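Local coordinates for ganglioside-induced differentiation-associated protein 2 (Homo sapiens, PDB 4UML) that is of unsettled function but carries an amino-terminal macro domain, a fold that in relatives commonly binds ADP-ribose, together with a SEC14-like region, at residues 12-17 with 201-206. Residues are numbered along the deposited sequence; the frame is centred on the assembly and turned at random.
Sequences VDVDTL and IEKVVF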
ATOM      1  N   VAL A  12      -8.276  13.888  -2.383  1.00 31.37           N
ATOM      2  CA  VAL A  12      -9.239  12.888  -2.794  1.00 32.41           C
ATOM      3  C   VAL A  12      -9.809  12.201  -1.560  1.00 34.04           C
ATOM      4  O   VAL A  12      -9.072  11.628  -0.746  1.00 29.93           O
ATOM      5  CB  VAL A  12      -8.581  11.866  -3.731  1.00 34.46           C
ATOM      6  CG1 VAL A  12      -9.478  10.651  -3.948  1.00 35.40           C
ATOM      7  CG2 VAL A  12      -8.220  12.542  -5.043  1.00 34.74           C
ATOM      8  N   ASP A  13     -11.130  12.285  -1.402  1.00 31.31           N
ATOM      9  CA  ASP A  13     -11.777  11.757  -0.230  1.00 32.48           C
ATOM     10  C   ASP A  13     -12.032  10.284  -0.411  1.00 31.90           C
ATOM     11  O   ASP A  13     -12.730   9.889  -1.341  1.00 33.37           O
ATOM     12  CB  ASP A  13     -13.101  12.488   0.023  1.00 32.46           C
ATOM     13  CG  ASP A  13     -13.811  12.033   1.274  1.00 32.91           C
ATOM     14  OD1 ASP A  13     -13.310  11.202   2.095  1.00 31.87           O
ATOM     15  OD2 ASP A  13     -14.939  12.535   1.449  1.00 39.68           O
ATOM     16  N   VAL A  14     -11.503   9.474   0.499  1.00 31.96           N
ATOM     17  CA  VAL A  14     -11.638   8.027   0.401  1.00 36.17           C
ATOM     18  C   VAL A  14     -13.126   7.578   0.459  1.00 38.04           C
ATOM     19  O   VAL A  14     -13.489   6.539  -0.099  1.00 34.90           O
ATOM     20  CB  VAL A  14     -10.743   7.291   1.419  1.00 35.41           C
ATOM     21  CG1 VAL A  14     -11.109   7.647   2.866  1.00 39.29           C
ATOM     22  CG2 VAL A  14     -10.831   5.788   1.210  1.00 37.81           C
ATOM     23  N   ASP A  15     -13.976   8.389   1.085  1.00 39.58           N
ATOM     24  CA  ASP A  15     -15.426   8.105   1.148  1.00 40.08           C
ATOM     25  C   ASP A  15     -16.140   8.120  -0.173  1.00 36.67           C
ATOM     26  O   ASP A  15     -17.135   7.436  -0.313  1.00 42.51           O
ATOM     27  CB  ASP A  15     -16.129   9.115   2.039  1.00 40.69           C
ATOM     28  CG  ASP A  15     -15.865   8.882   3.489  1.00 45.54           C
ATOM     29  OD1 ASP A  15     -15.270   7.826   3.812  1.00 48.65           O
ATOM     30  OD2 ASP A  15     -16.262   9.759   4.307  1.00 47.92           O
ATOM     31  N   THR A  16     -15.681   8.931  -1.118  1.00 37.40           N
ATOM     32  CA  THR A  16     -16.285   8.974  -2.436  1.00 41.35           C
ATOM     33  C   THR A  16     -15.880   7.800  -3.347  1.00 41.27           C
ATOM     34  O   THR A  16     -16.421   7.666  -4.443  1.00 35.44           O
ATOM     35  CB  THR A  16     -15.943  10.278  -3.182  1.00 44.85           C
ATOM     36  OG1 THR A  16     -14.521  10.366  -3.393  1.00 46.07           O
ATOM     37  CG2 THR A  16     -16.460  11.496  -2.399  1.00 46.44           C
ATOM     38  N   LEU A  17     -14.908   6.981  -2.931  1.00 38.58           N
ATOM     39  CA  LEU A  17     -14.325   6.009  -3.858  1.00 36.68           C
ATOM     40  C   LEU A  17     -15.139   4.734  -3.811  1.00 34.40           C
ATOM     41  O   LEU A  17     -15.368   4.185  -2.735  1.00 34.93           O
ATOM     42  CB  LEU A  17     -12.827   5.741  -3.535  1.00 35.29           C
ATOM     43  CG  LEU A  17     -11.914   6.969  -3.601  1.00 34.93           C
ATOM     44  CD1 LEU A  17     -10.430   6.608  -3.403  1.00 34.02           C
ATOM     45  CD2 LEU A  17     -12.114   7.716  -4.917  1.00 35.68           C
ATOM     46  N   ILE A 201     -10.643  -1.811  10.695  1.00 54.83           N
ATOM     47  CA  ILE A 201     -10.256  -1.088   9.495  1.00 48.23           C
ATOM     48  C   ILE A 201     -11.459  -0.914   8.608  1.00 41.13           C
ATOM     49  O   ILE A 201     -12.217  -1.837   8.394  1.00 41.62           O
ATOM     50  CB  ILE A 201      -9.112  -1.820   8.770  1.00 52.29           C
ATOM     51  CG1 ILE A 201      -7.894  -1.844   9.688  1.00 55.21           C
ATOM     52  CG2 ILE A 201      -8.766  -1.138   7.451  1.00 54.89           C
ATOM     53  CD1 ILE A 201      -6.595  -2.230   9.018  1.00 60.01           C
ATOM     54  N   GLU A 202     -11.647   0.290   8.106  1.00 35.60           N
ATOM     55  CA  GLU A 202     -12.751   0.577   7.258  1.00 37.51           C
ATOM     56  C   GLU A 202     -12.374   0.380   5.799  1.00 38.99           C
ATOM     57  O   GLU A 202     -13.165  -0.162   5.033  1.00 36.23           O
ATOM     58  CB  GLU A 202     -13.245   2.007   7.501  1.00 42.17           C
ATOM     59  CG  GLU A 202     -13.764   2.230   8.925  1.00 48.13           C
ATOM     60  CD  GLU A 202     -14.169   3.674   9.208  1.00 48.87           C
ATOM     61  OE1 GLU A 202     -14.017   4.549   8.332  1.00 45.65           O
ATOM     62  OE2 GLU A 202     -14.648   3.940  10.327  1.00 57.89           O
ATOM     63  N   LYS A 203     -11.180   0.839   5.392  1.00 32.86           N
ATOM     64  CA  LYS A 203     -10.822   0.836   3.976  1.00 31.05           C
ATOM     65  C   LYS A 203      -9.323   0.597   3.755  1.00 28.19           C
ATOM     66  O   LYS A 203      -8.465   1.083   4.513  1.00 25.99           O
ATOM     67  CB  LYS A 203     -11.204   2.155   3.291  1.00 34.40           C
ATOM     68  CG  LYS A 203     -12.696   2.464   3.153  1.00 39.07           C
ATOM     69  CD  LYS A 203     -13.446   1.474   2.276  1.00 41.20           C
ATOM     70  CE  LYS A 203     -14.945   1.517   2.577  1.00 42.14           C
ATOM     71  NZ  LYS A 203     -15.490   2.824   2.113  1.00 44.59           N
ATOM     72  N   VAL A 204      -9.042  -0.214   2.754  1.00 26.91           N
ATOM     73  CA  VAL A 204      -7.707  -0.378   2.206  1.00 26.64           C
ATOM     74  C   VAL A 204      -7.821   0.008   0.746  1.00 25.87           C
ATOM     75  O   VAL A 204      -8.682  -0.522   0.018  1.00 26.29           O
ATOM     76  CB  VAL A 204      -7.172  -1.805   2.372  1.00 26.89           C
ATOM     77  CG1 VAL A 204      -5.862  -1.982   1.605  1.00 29.24           C
ATOM     78  CG2 VAL A 204      -6.962  -2.115   3.834  1.00 27.60           C
ATOM     79  N   VAL A 205      -7.003   0.979   0.337  1.00 25.50           N
ATOM     80  CA  VAL A 205      -7.021   1.465  -1.012  1.00 25.07           C
ATOM     81  C   VAL A 205      -5.740   1.064  -1.685  1.00 26.77           C
ATOM     82  O   VAL A 205      -4.646   1.401  -1.216  1.00 28.24           O
ATOM     83  CB  VAL A 205      -7.160   2.996  -1.101  1.00 25.62           C
ATOM     84  CG1 VAL A 205      -7.163   3.450  -2.554  1.00 25.67           C
ATOM     85  CG2 VAL A 205      -8.401   3.465  -0.401  1.00 25.51           C
ATOM     86  N   PHE A 206      -5.891   0.349  -2.793  1.00 25.83           N
ATOM     87  CA  PHE A 206      -4.787   0.085  -3.699  1.00 25.42           C
ATOM     88  C   PHE A 206      -4.778   1.170  -4.767  1.00 26.46           C
ATOM     89  O   PHE A 206      -5.596   1.121  -5.686  1.00 29.97           O
ATOM     90  CB  PHE A 206      -4.943  -1.289  -4.324  1.00 25.49           C
ATOM     91  CG  PHE A 206      -4.900  -2.433  -3.336  1.00 26.55           C
ATOM     92  CD1 PHE A 206      -3.692  -2.869  -2.804  1.00 26.47           C
ATOM     93  CD2 PHE A 206      -6.050  -3.127  -3.006  1.00 26.91           C
ATOM     94  CE1 PHE A 206      -3.638  -3.930  -1.917  1.00 27.28           C
ATOM     95  CE2 PHE A 206      -6.006  -4.211  -2.120  1.00 30.28           C
ATOM     96  CZ  PHE A 206      -4.801  -4.612  -1.565  1.00 27.14           C
TER
HETATM   97  O   HOH W   1     -14.306   3.983  -0.316  1.00 41.90           O
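Val14 sets its CG2 methyl against CG2 of Val205, 3.7 Å away, where segment 12-17 packs over one face of the central mixed sheet of the macro fold. Strand 203-208 runs between strands 57-61 and 164-167, all three parallel, and the CB atoms of Lys203 and Val205 point toward the 3-10 turn 14-16 while Val204 faces helix 179-197. The valine contact depends on both rotations: Val14 holds CG2 anti to its backbone N and CG1 between N and the carbonyl carbon (chi1 61°), whereas in Val205 it is CG1 that stands anti to N (chi1 180°), leaving CG2 anti to the carbonyl carbon to make the touch. The same Val14 CG2 also lies 4.2 Å from Lys203 CB. Leu67 packs against Val205 and Leu17, and Leu17 continues onto Val58 and Trp60 of the neighbouring strand.

The turn that presents Val14 is itself well braced. Asp13 forms an Asx turn: its OD1 accepts from Asp15 N at 3.1 Å, the donor coming from above the carboxylate plane, and also bonds to Asn68 ND2. Asp13 O receives both Thr16 N and Thr16 OG1, the hydroxyl lying in the carbonyl plane at 2.8 Å. Asn68 OD1 takes Val14 N, tying the turn to the loop that follows strand 57-61.

Polar contact between the two segments passes through one water. Lys203 folds at chi2, runs extended through chi3 and turns again at its last torsion (chi4 69°), which brings NZ to the water at 2.9 Å. That ammonium group stays 5.3 Å from Asp15 OD1, too far for a salt bridge. The water in turn donates to Val14 O at 2.7 Å. Its second donation, to Leu17 O, spans 2.6 Å.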